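Local coordinates for periplasmic binding protein (Veillonella parvula, PDB 4LJS) that probably captures a small ligand, perhaps a metal complex, in the periplasm and hands it to an ABC importer, at residues A[196-201]-A[243-248]; A[207-212]-A[227-232]; A[239-244]-A[274-279]. All coordinates share one frame; numbering follows the deposited sequence.

In the fold
All three contacts lie in the C-terminal half of the chain, after the long helix 168-188. Strand 196-203 comes first and turns back into strand 206-209. Interaction 2 then closes the short loop that contains helix 215-222, tying the end of this second strand to the loop after strand 226-227. Interaction 1 closes a wider loop, with interaction 2 wholly within it, by setting strand 247-252 parallel to strand 196-203. Interaction 3 starts where interaction 1 ends, the two sharing Q243 and N244, and its loop contains strand 247-252 and helix 260-268. It joins the end of helix 237-243 to the start of helix 277-280. P245 O and A278 N, probably hydrogen-bonded, link interactions 1 and 3.

Interaction 1 of 3, residues A[196-201]-A[243-248]; sequences KALFIE and QNPDVI
L198 and I248 lie side by side on one face of a parallel strand pair, A197 and V247 on the other, and here the packing is tight. L198 N gives a fairly straight bond to V247 O (3.0 Å), arriving almost along the carbonyl direction. On the face of L198, the CB of that leucine rests 3.8 Å from P245 CB, while further along I200 CG1 reaches I248 CG2 at 4.1 Å. On the other face the small A197 lets V247 CG1 approach its CB to 4.0 Å, and L310 of helix 299-310 touches both. Branched and aliphatic side chains suit a strand buried on both faces. The pairing belongs to the parallel part of a mixed sheet, in a Rossmann-like beta-alpha-beta arrangement: strand 226-227 lies along the other edge of strand 196-203, and the crossover through helix 237-243 leads from it to strand 247-252. Toward K196, by contrast, the contact turns polar and partly exposed. K196 O receives only weak bonds, from D246 N and V247 N, but K196 N makes a firm one, pointing straight at D246 OD2 (2.7 Å, 175°) on its anti side, 27° out of the carboxylate plane. With CG anti to its carbonyl carbon (chi1 -60°), D246 turns its carboxylate to K196 N. The lysine chain bends across P245, and its NZ makes a weak bond to Q243 O (3.1 Å).

Interaction 2 of 3, residues A[207-212]-A[227-232]; sequences FRLYGH and VIDTET
H212 and D229 carry the polar part of this contact. The backbone H212 N donates to D229 OD2 at 3.0 Å in a nearly straight line (170°), coming from above the carboxylate plane, and H212 ND1 adds a weak bond to the same oxygen. The imidazole and carboxylate planes stand 49° apart, the ring meeting D229 CB obliquely. The other oxygen works within its own loop: D229 OD1 accepts from E231 N at 2.9 Å, so one short acid grips both segments. T230 OG1 and T232 OG1 share a further hydrogen bond within this loop (3.1 Å). A water spans the two backbones, donating to Y210 O and, at 2.7 Å, to I228 O.

The van der Waals contacts flank these bonds. Having no side chain, G211 lets the carboxylate close in, its CA 3.6 Å from D229 CG. L209, with CG anti to the backbone N (chi1 170°), sends CD2 into the curve of the loop, 3.4 Å from T232 O and 3.5 Å from T230 OG1; a branched aliphatic tip fills this bend although most of its neighbours are oxygens. At the far end the H212 ring runs past V227 in the opposite direction, with H212 CD2 4.0 Å from V227 CB.

The bond from E231 N to D229 OD1 defines an Asx turn, which shapes the loop between strand 226-227 and helix 237-243, while D229 OD2, through the backbone N of H212, ties that loop to the residues following the hairpin strand 206-209.

Interaction 3 of 3, residues A[239-244]-A[274-279]; sequences DVVEQN and QGVNAL
The side chain of N244 reaches the first residue of a neighbouring helix: N244 OD1 accepts a bond from N277 N at 3.0 Å, nearly straight (169°), with the donor tilted 18° from the carbonyl plane. V276 packs against the same oxygen, its CA 3.4 Å away. The two asparagine side chains cross at about a right angle, and N244 ND2 comes within 3.2 Å of N277 ND2, a close approach of two donors rather than a bond. Beside them V276 CG2 sits on the last turn of helix 237-243, 3.9 Å from V241 CA and 4.2 Å from V241 CG2.

What positions the amide is the end of that helix. N244 N still bonds V240 O (2.8 Å), yet the residue itself has left helical geometry with a positive phi, a conformation asparagine tolerates well. A chi1 of -161° swings CG to the far side of CB from the backbone N, and the amide extends across to N277. Behind V276 lies P245, which continues the turn toward strand 247-252.

V276 holds the N-cap position of helix 277-280. The bond from N277 N to N244 OD1 makes this a helix-to-helix junction, in which the first residue past one helix supplies an acceptor to the N-terminal turn of the next.

Interaction 1 of 3, residues A[196-201]-A[243-248]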
loop_
_atom_site.group_PDB
_atom_site.type_symbol
_atom_site.label_atom_id
_atom_site.label_comp_id
_atom_site.label_asym_id
_atom_site.label_seq_id
_atom_site.Cartn_x
_atom_site.Cartn_y
_atom_site.Cartn_z
ATOM N N LYS A 196 -10.625 18.507 -10.642
ATOM C CA LYS A 196 -11.619 17.462 -10.423
ATOM C C LYS A 196 -11.086 16.099 -10.883
ATOM O O LYS A 196 -10.854 15.881 -12.080
ATOM C CB LYS A 196 -12.934 17.804 -11.136
ATOM C CG LYS A 196 -14.008 16.734 -10.967
ATOM C CD LYS A 196 -15.333 17.297 -10.468
ATOM C CE LYS A 196 -16.074 18.038 -11.560
ATOM N NZ LYS A 196 -17.545 18.002 -11.324
ATOM N N ALA A 197 -10.902 15.187 -9.933
ATOM C CA ALA A 197 -10.264 13.901 -10.213
ATOM C C ALA A 197 -11.222 12.708 -10.184
ATOM O O ALA A 197 -12.181 12.681 -9.406
ATOM C CB ALA A 197 -9.110 13.659 -9.241
ATOM N N LEU A 198 -10.935 11.719 -11.029
ATOM C CA LEU A 198 -11.659 10.457 -11.023
ATOM C C LEU A 198 -10.694 9.289 -10.884
ATOM O O LEU A 198 -9.748 9.167 -11.662
ATOM C CB LEU A 198 -12.476 10.295 -12.305
ATOM C CG LEU A 198 -13.133 8.925 -12.472
ATOM C CD1 LEU A 198 -14.247 8.730 -11.449
ATOM C CD2 LEU A 198 -13.644 8.726 -13.893
ATOM N N PHE A 199 -10.935 8.436 -9.890
ATOM C CA PHE A 199 -10.141 7.225 -9.708
ATOM C C PHE A 199 -10.984 6.007 -10.050
ATOM O O PHE A 199 -12.014 5.755 -9.419
ATOM C CB PHE A 199 -9.653 7.100 -8.268
ATOM C CG PHE A 199 -8.790 8.241 -7.816
ATOM C CD1 PHE A 199 -9.356 9.425 -7.366
ATOM C CD2 PHE A 199 -7.411 8.123 -7.821
ATOM C CE1 PHE A 199 -8.559 10.473 -6.938
ATOM C CE2 PHE A 199 -6.607 9.166 -7.396
ATOM C CZ PHE A 199 -7.183 10.346 -6.958
ATOM N N ILE A 200 -10.548 5.257 -11.054
ATOM C CA ILE A 200 -11.259 4.052 -11.458
ATOM C C ILE A 200 -10.303 2.922 -11.800
ATOM O O ILE A 200 -9.168 3.161 -12.216
ATOM C CB ILE A 200 -12.176 4.298 -12.676
ATOM C CG1 ILE A 200 -11.413 5.035 -13.780
ATOM C CG2 ILE A 200 -13.409 5.083 -12.265
ATOM C CD1 ILE A 200 -12.082 4.973 -15.132
ATOM N N GLU A 201 -10.770 1.690 -11.607
ATOM C CA GLU A 201 -10.063 0.508 -12.086
ATOM C C GLU A 201 -10.911 -0.129 -13.168
ATOM O O GLU A 201 -12.127 -0.250 -13.021
ATOM C CB GLU A 201 -9.806 -0.507 -10.962
ATOM C CG GLU A 201 -9.184 -1.817 -11.461
ATOM C CD GLU A 201 -8.903 -2.837 -10.359
ATOM O OE1 GLU A 201 -9.389 -2.651 -9.220
ATOM O OE2 GLU A 201 -8.189 -3.829 -10.645
ATOM N N GLN A 243 -19.921 14.064 -14.858
ATOM C CA GLN A 243 -19.011 14.534 -13.818
ATOM C C GLN A 243 -17.816 15.278 -14.409
ATOM O O GLN A 243 -17.357 16.274 -13.847
ATOM C CB GLN A 243 -18.554 13.374 -12.931
ATOM C CG GLN A 243 -19.650 12.823 -12.031
ATOM C CD GLN A 243 -20.070 13.812 -10.964
ATOM O OE1 GLN A 243 -19.228 14.411 -10.292
ATOM N NE2 GLN A 243 -21.378 13.995 -10.804
ATOM N N ASN A 244 -17.324 14.785 -15.542
ATOM C CA ASN A 244 -16.316 15.490 -16.338
ATOM C C ASN A 244 -15.014 15.808 -15.586
ATOM O O ASN A 244 -14.695 16.971 -15.351
ATOM C CB ASN A 244 -16.928 16.769 -16.928
ATOM C CG ASN A 244 -16.146 17.307 -18.108
ATOM O OD1 ASN A 244 -15.456 16.564 -18.805
ATOM N ND2 ASN A 244 -16.255 18.610 -18.341
ATOM N N PRO A 245 -14.249 14.770 -15.217
ATOM C CA PRO A 245 -12.998 15.012 -14.489
ATOM C C PRO A 245 -11.938 15.696 -15.346
ATOM O O PRO A 245 -11.859 15.446 -16.548
ATOM C CB PRO A 245 -12.530 13.602 -14.125
ATOM C CG PRO A 245 -13.152 12.718 -15.164
ATOM C CD PRO A 245 -14.481 13.336 -15.466
ATOM N N ASP A 246 -11.139 16.552 -14.713
ATOM C CA ASP A 246 -9.951 17.136 -15.325
ATOM C C ASP A 246 -8.841 16.114 -15.535
ATOM O O ASP A 246 -8.013 16.271 -16.433
ATOM C CB ASP A 246 -9.396 18.238 -14.428
ATOM C CG ASP A 246 -10.388 19.340 -14.189
ATOM O OD1 ASP A 246 -11.004 19.803 -15.174
ATOM O OD2 ASP A 246 -10.554 19.735 -13.017
ATOM N N VAL A 247 -8.814 15.093 -14.679
ATOM C CA VAL A 247 -7.772 14.069 -14.708
ATOM C C VAL A 247 -8.333 12.721 -14.237
ATOM O O VAL A 247 -9.051 12.646 -13.236
ATOM C CB VAL A 247 -6.540 14.483 -13.854
ATOM C CG1 VAL A 247 -6.960 14.873 -12.440
ATOM C CG2 VAL A 247 -5.501 13.375 -13.814
ATOM N N ILE A 248 -8.032 11.664 -14.984
ATOM C CA ILE A 248 -8.456 10.324 -14.616
ATOM C C ILE A 248 -7.270 9.500 -14.149
ATOM O O ILE A 248 -6.232 9.455 -14.806
ATOM C CB ILE A 248 -9.097 9.593 -15.799
ATOM C CG1 ILE A 248 -10.390 10.292 -16.219
ATOM C CG2 ILE A 248 -9.365 8.127 -15.444
ATOM C CD1 ILE A 248 -11.025 9.698 -17.456
#

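Interaction 2 of 3, residues A[207-212]-A[227-232]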
loop_
_atom_site.group_PDB
_atom_site.type_symbol
_atom_site.label_atom_id
_atom_site.label_comp_id
_atom_site.label_asym_id
_atom_site.label_seq_id
_atom_site.Cartn_x
_atom_site.Cartn_y
_atom_site.Cartn_z
ATOM N N PHE A 207 -16.156 0.257 -15.170
ATOM C CA PHE A 207 -15.314 1.171 -14.403
ATOM C C PHE A 207 -15.570 1.032 -12.913
ATOM O O PHE A 207 -16.491 1.642 -12.371
ATOM C CB PHE A 207 -15.567 2.624 -14.813
ATOM C CG PHE A 207 -15.190 2.930 -16.230
ATOM C CD1 PHE A 207 -14.275 2.140 -16.906
ATOM C CD2 PHE A 207 -15.750 4.011 -16.889
ATOM C CE1 PHE A 207 -13.926 2.421 -18.210
ATOM C CE2 PHE A 207 -15.406 4.296 -18.193
ATOM C CZ PHE A 207 -14.493 3.497 -18.856
ATOM N N ARG A 208 -14.745 0.229 -12.256
ATOM C CA ARG A 208 -14.806 0.070 -10.813
ATOM C C ARG A 208 -14.424 1.403 -10.172
ATOM O O ARG A 208 -13.357 1.938 -10.450
ATOM C CB ARG A 208 -13.845 -1.046 -10.398
ATOM C CG ARG A 208 -13.779 -1.362 -8.915
ATOM C CD ARG A 208 -12.826 -2.534 -8.670
ATOM N NE ARG A 208 -13.405 -3.822 -9.063
ATOM C CZ ARG A 208 -12.736 -4.978 -9.071
ATOM N NH1 ARG A 208 -11.456 -5.008 -8.731
ATOM N NH2 ARG A 208 -13.342 -6.105 -9.425
ATOM N N LEU A 209 -15.303 1.944 -9.333
ATOM C CA LEU A 209 -15.101 3.275 -8.756
ATOM C C LEU A 209 -14.383 3.260 -7.403
ATOM O O LEU A 209 -14.700 2.457 -6.534
ATOM C CB LEU A 209 -16.445 3.993 -8.608
ATOM C CG LEU A 209 -16.440 5.295 -7.801
ATOM C CD1 LEU A 209 -15.652 6.392 -8.506
ATOM C CD2 LEU A 209 -17.857 5.752 -7.518
ATOM N N TYR A 210 -13.419 4.161 -7.236
ATOM C CA TYR A 210 -12.762 4.363 -5.946
ATOM C C TYR A 210 -13.095 5.750 -5.419
ATOM O O TYR A 210 -12.579 6.748 -5.916
ATOM C CB TYR A 210 -11.245 4.220 -6.075
ATOM C CG TYR A 210 -10.755 2.803 -6.275
ATOM C CD1 TYR A 210 -11.146 2.058 -7.383
ATOM C CD2 TYR A 210 -9.891 2.216 -5.365
ATOM C CE1 TYR A 210 -10.693 0.761 -7.575
ATOM C CE2 TYR A 210 -9.429 0.922 -5.548
ATOM C CZ TYR A 210 -9.831 0.200 -6.655
ATOM O OH TYR A 210 -9.375 -1.085 -6.838
ATOM N N GLY A 211 -13.956 5.807 -4.407
ATOM C CA GLY A 211 -14.453 7.073 -3.902
ATOM C C GLY A 211 -13.832 7.538 -2.599
ATOM O O GLY A 211 -12.714 7.161 -2.242
ATOM N N HIS A 212 -14.582 8.359 -1.876
ATOM C CA HIS A 212 -14.068 9.052 -0.702
ATOM C C HIS A 212 -13.639 8.139 0.437
ATOM O O HIS A 212 -12.761 8.501 1.219
ATOM C CB HIS A 212 -15.087 10.082 -0.211
ATOM C CG HIS A 212 -15.237 11.255 -1.128
ATOM N ND1 HIS A 212 -16.380 11.488 -1.861
ATOM C CD2 HIS A 212 -14.376 12.253 -1.447
ATOM C CE1 HIS A 212 -16.223 12.583 -2.584
ATOM N NE2 HIS A 212 -15.015 13.066 -2.350
ATOM N N VAL A 227 -12.565 15.221 -5.491
ATOM C CA VAL A 227 -12.670 13.812 -5.853
ATOM C C VAL A 227 -14.103 13.430 -6.197
ATOM O O VAL A 227 -15.019 13.634 -5.402
ATOM C CB VAL A 227 -12.132 12.890 -4.730
ATOM C CG1 VAL A 227 -12.281 11.430 -5.119
ATOM C CG2 VAL A 227 -10.677 13.192 -4.453
ATOM N N ILE A 228 -14.288 12.881 -7.392
ATOM C CA ILE A 228 -15.596 12.411 -7.836
ATOM C C ILE A 228 -15.996 11.129 -7.111
ATOM O O ILE A 228 -15.182 10.217 -6.959
ATOM C CB ILE A 228 -15.597 12.144 -9.353
ATOM C CG1 ILE A 228 -15.311 13.436 -10.117
ATOM C CG2 ILE A 228 -16.920 11.541 -9.799
ATOM C CD1 ILE A 228 -15.153 13.241 -11.594
ATOM N N ASP A 229 -17.246 11.064 -6.662
ATOM C CA ASP A 229 -17.760 9.874 -5.987
ATOM C C ASP A 229 -19.277 9.794 -6.097
ATOM O O ASP A 229 -19.997 10.505 -5.398
ATOM C CB ASP A 229 -17.338 9.866 -4.516
ATOM C CG ASP A 229 -17.681 8.562 -3.810
ATOM O OD1 ASP A 229 -18.141 7.609 -4.478
ATOM O OD2 ASP A 229 -17.469 8.486 -2.581
ATOM N N THR A 230 -19.756 8.921 -6.975
ATOM C CA THR A 230 -21.189 8.750 -7.178
ATOM C C THR A 230 -21.772 7.709 -6.226
ATOM O O THR A 230 -22.949 7.361 -6.324
ATOM C CB THR A 230 -21.502 8.339 -8.627
ATOM O OG1 THR A 230 -20.777 7.145 -8.953
ATOM C CG2 THR A 230 -21.113 9.454 -9.592
ATOM N N GLU A 231 -20.937 7.211 -5.318
ATOM C CA GLU A 231 -21.368 6.265 -4.289
ATOM C C GLU A 231 -22.028 5.021 -4.877
ATOM O O GLU A 231 -23.134 4.652 -4.495
ATOM C CB GLU A 231 -22.296 6.951 -3.291
ATOM C CG GLU A 231 -21.685 8.192 -2.671
ATOM C CD GLU A 231 -22.633 8.901 -1.735
ATOM O OE1 GLU A 231 -23.852 8.630 -1.801
ATOM O OE2 GLU A 231 -22.157 9.728 -0.928
ATOM N N THR A 232 -21.326 4.388 -5.808
ATOM C CA THR A 232 -21.791 3.188 -6.481
ATOM C C THR A 232 -20.559 2.308 -6.647
ATOM O O THR A 232 -19.452 2.825 -6.802
ATOM C CB THR A 232 -22.336 3.536 -7.877
ATOM O OG1 THR A 232 -22.664 4.931 -7.929
ATOM C CG2 THR A 232 -23.570 2.702 -8.224
HETATM O O HOH W 1 -12.877 9.017 -7.857
#

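Interaction 3 of 3, residues A[239-244]-A[274-279]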
loop_
_atom_site.group_PDB
_atom_site.type_symbol
_atom_site.label_atom_id
_atom_site.label_comp_id
_atom_site.label_asym_id
_atom_site.label_seq_id
_atom_site.Cartn_x
_atom_site.Cartn_y
_atom_site.Cartn_z
ATOM N N ASP A 239 -22.187 8.668 -16.454
ATOM C CA ASP A 239 -21.914 9.461 -15.256
ATOM C C ASP A 239 -20.536 10.112 -15.310
ATOM O O ASP A 239 -20.319 11.181 -14.738
ATOM C CB ASP A 239 -22.036 8.599 -13.997
ATOM C CG ASP A 239 -23.420 8.657 -13.386
ATOM O OD1 ASP A 239 -23.975 9.770 -13.288
ATOM O OD2 ASP A 239 -23.955 7.592 -13.006
ATOM N N VAL A 240 -19.604 9.464 -15.997
ATOM C CA VAL A 240 -18.274 10.031 -16.162
ATOM C C VAL A 240 -18.330 11.271 -17.055
ATOM O O VAL A 240 -17.683 12.275 -16.769
ATOM C CB VAL A 240 -17.275 8.996 -16.718
ATOM C CG1 VAL A 240 -15.931 9.643 -16.982
ATOM C CG2 VAL A 240 -17.122 7.837 -15.742
ATOM N N VAL A 241 -19.124 11.203 -18.119
ATOM C CA VAL A 241 -19.328 12.354 -18.998
ATOM C C VAL A 241 -19.934 13.535 -18.242
ATOM O O VAL A 241 -19.497 14.677 -18.398
ATOM C CB VAL A 241 -20.230 12.006 -20.200
ATOM C CG1 VAL A 241 -20.623 13.268 -20.959
ATOM C CG2 VAL A 241 -19.529 11.022 -21.120
ATOM N N GLU A 242 -20.938 13.255 -17.418
ATOM C CA GLU A 242 -21.580 14.297 -16.625
ATOM C C GLU A 242 -20.616 14.913 -15.610
ATOM O O GLU A 242 -20.503 16.135 -15.517
ATOM C CB GLU A 242 -22.814 13.743 -15.912
ATOM C CG GLU A 242 -23.515 14.745 -15.008
ATOM C CD GLU A 242 -24.713 14.146 -14.286
ATOM O OE1 GLU A 242 -24.812 14.321 -13.051
ATOM O OE2 GLU A 242 -25.558 13.505 -14.948
ATOM N N GLN A 243 -19.921 14.064 -14.858
ATOM C CA GLN A 243 -19.011 14.534 -13.818
ATOM C C GLN A 243 -17.816 15.278 -14.409
ATOM O O GLN A 243 -17.357 16.274 -13.847
ATOM C CB GLN A 243 -18.554 13.374 -12.931
ATOM C CG GLN A 243 -19.650 12.823 -12.031
ATOM C CD GLN A 243 -20.070 13.812 -10.964
ATOM O OE1 GLN A 243 -19.228 14.411 -10.292
ATOM N NE2 GLN A 243 -21.378 13.995 -10.804
ATOM N N ASN A 244 -17.324 14.785 -15.542
ATOM C CA ASN A 244 -16.316 15.490 -16.338
ATOM C C ASN A 244 -15.014 15.808 -15.586
ATOM O O ASN A 244 -14.695 16.971 -15.351
ATOM C CB ASN A 244 -16.928 16.769 -16.928
ATOM C CG ASN A 244 -16.146 17.307 -18.108
ATOM O OD1 ASN A 244 -15.456 16.564 -18.805
ATOM N ND2 ASN A 244 -16.255 18.610 -18.341
ATOM N N GLN A 274 -14.850 10.684 -25.306
ATOM C CA GLN A 274 -14.009 11.611 -26.062
ATOM C C GLN A 274 -14.186 13.081 -25.683
ATOM O O GLN A 274 -13.238 13.863 -25.771
ATOM C CB GLN A 274 -14.210 11.436 -27.573
ATOM C CG GLN A 274 -13.826 10.063 -28.109
ATOM C CD GLN A 274 -12.367 9.693 -27.856
ATOM O OE1 GLN A 274 -12.024 8.514 -27.800
ATOM N NE2 GLN A 274 -11.505 10.695 -27.719
ATOM N N GLY A 275 -15.394 13.450 -25.262
ATOM C CA GLY A 275 -15.682 14.820 -24.874
ATOM C C GLY A 275 -15.139 15.216 -23.508
ATOM O O GLY A 275 -14.991 16.399 -23.212
ATOM N N VAL A 276 -14.834 14.226 -22.676
ATOM C CA VAL A 276 -14.376 14.488 -21.317
ATOM C C VAL A 276 -13.026 15.219 -21.301
ATOM O O VAL A 276 -12.115 14.873 -22.052
ATOM C CB VAL A 276 -14.304 13.176 -20.505
ATOM C CG1 VAL A 276 -13.712 13.416 -19.135
ATOM C CG2 VAL A 276 -15.694 12.556 -20.388
ATOM N N ASN A 277 -12.918 16.233 -20.445
ATOM C CA ASN A 277 -11.718 17.062 -20.355
ATOM C C ASN A 277 -10.424 16.279 -20.200
ATOM O O ASN A 277 -9.437 16.568 -20.875
ATOM C CB ASN A 277 -11.842 18.063 -19.205
ATOM C CG ASN A 277 -12.839 19.162 -19.495
ATOM O OD1 ASN A 277 -13.212 19.399 -20.650
ATOM N ND2 ASN A 277 -13.272 19.852 -18.447
ATOM N N ALA A 278 -10.436 15.295 -19.305
ATOM C CA ALA A 278 -9.259 14.466 -19.051
ATOM C C ALA A 278 -8.762 13.786 -20.325
ATOM O O ALA A 278 -7.554 13.658 -20.542
ATOM C CB ALA A 278 -9.558 13.428 -17.975
ATOM N N LEU A 279 -9.699 13.354 -21.166
ATOM C CA LEU A 279 -9.356 12.758 -22.456
ATOM C C LEU A 279 -8.852 13.791 -23.469
ATOM O O LEU A 279 -7.828 13.578 -24.112
ATOM C CB LEU A 279 -10.541 11.976 -23.034
ATOM C CG LEU A 279 -10.655 10.520 -22.571
ATOM C CD1 LEU A 279 -11.517 9.727 -23.527
ATOM C CD2 LEU A 279 -9.287 9.897 -22.480
#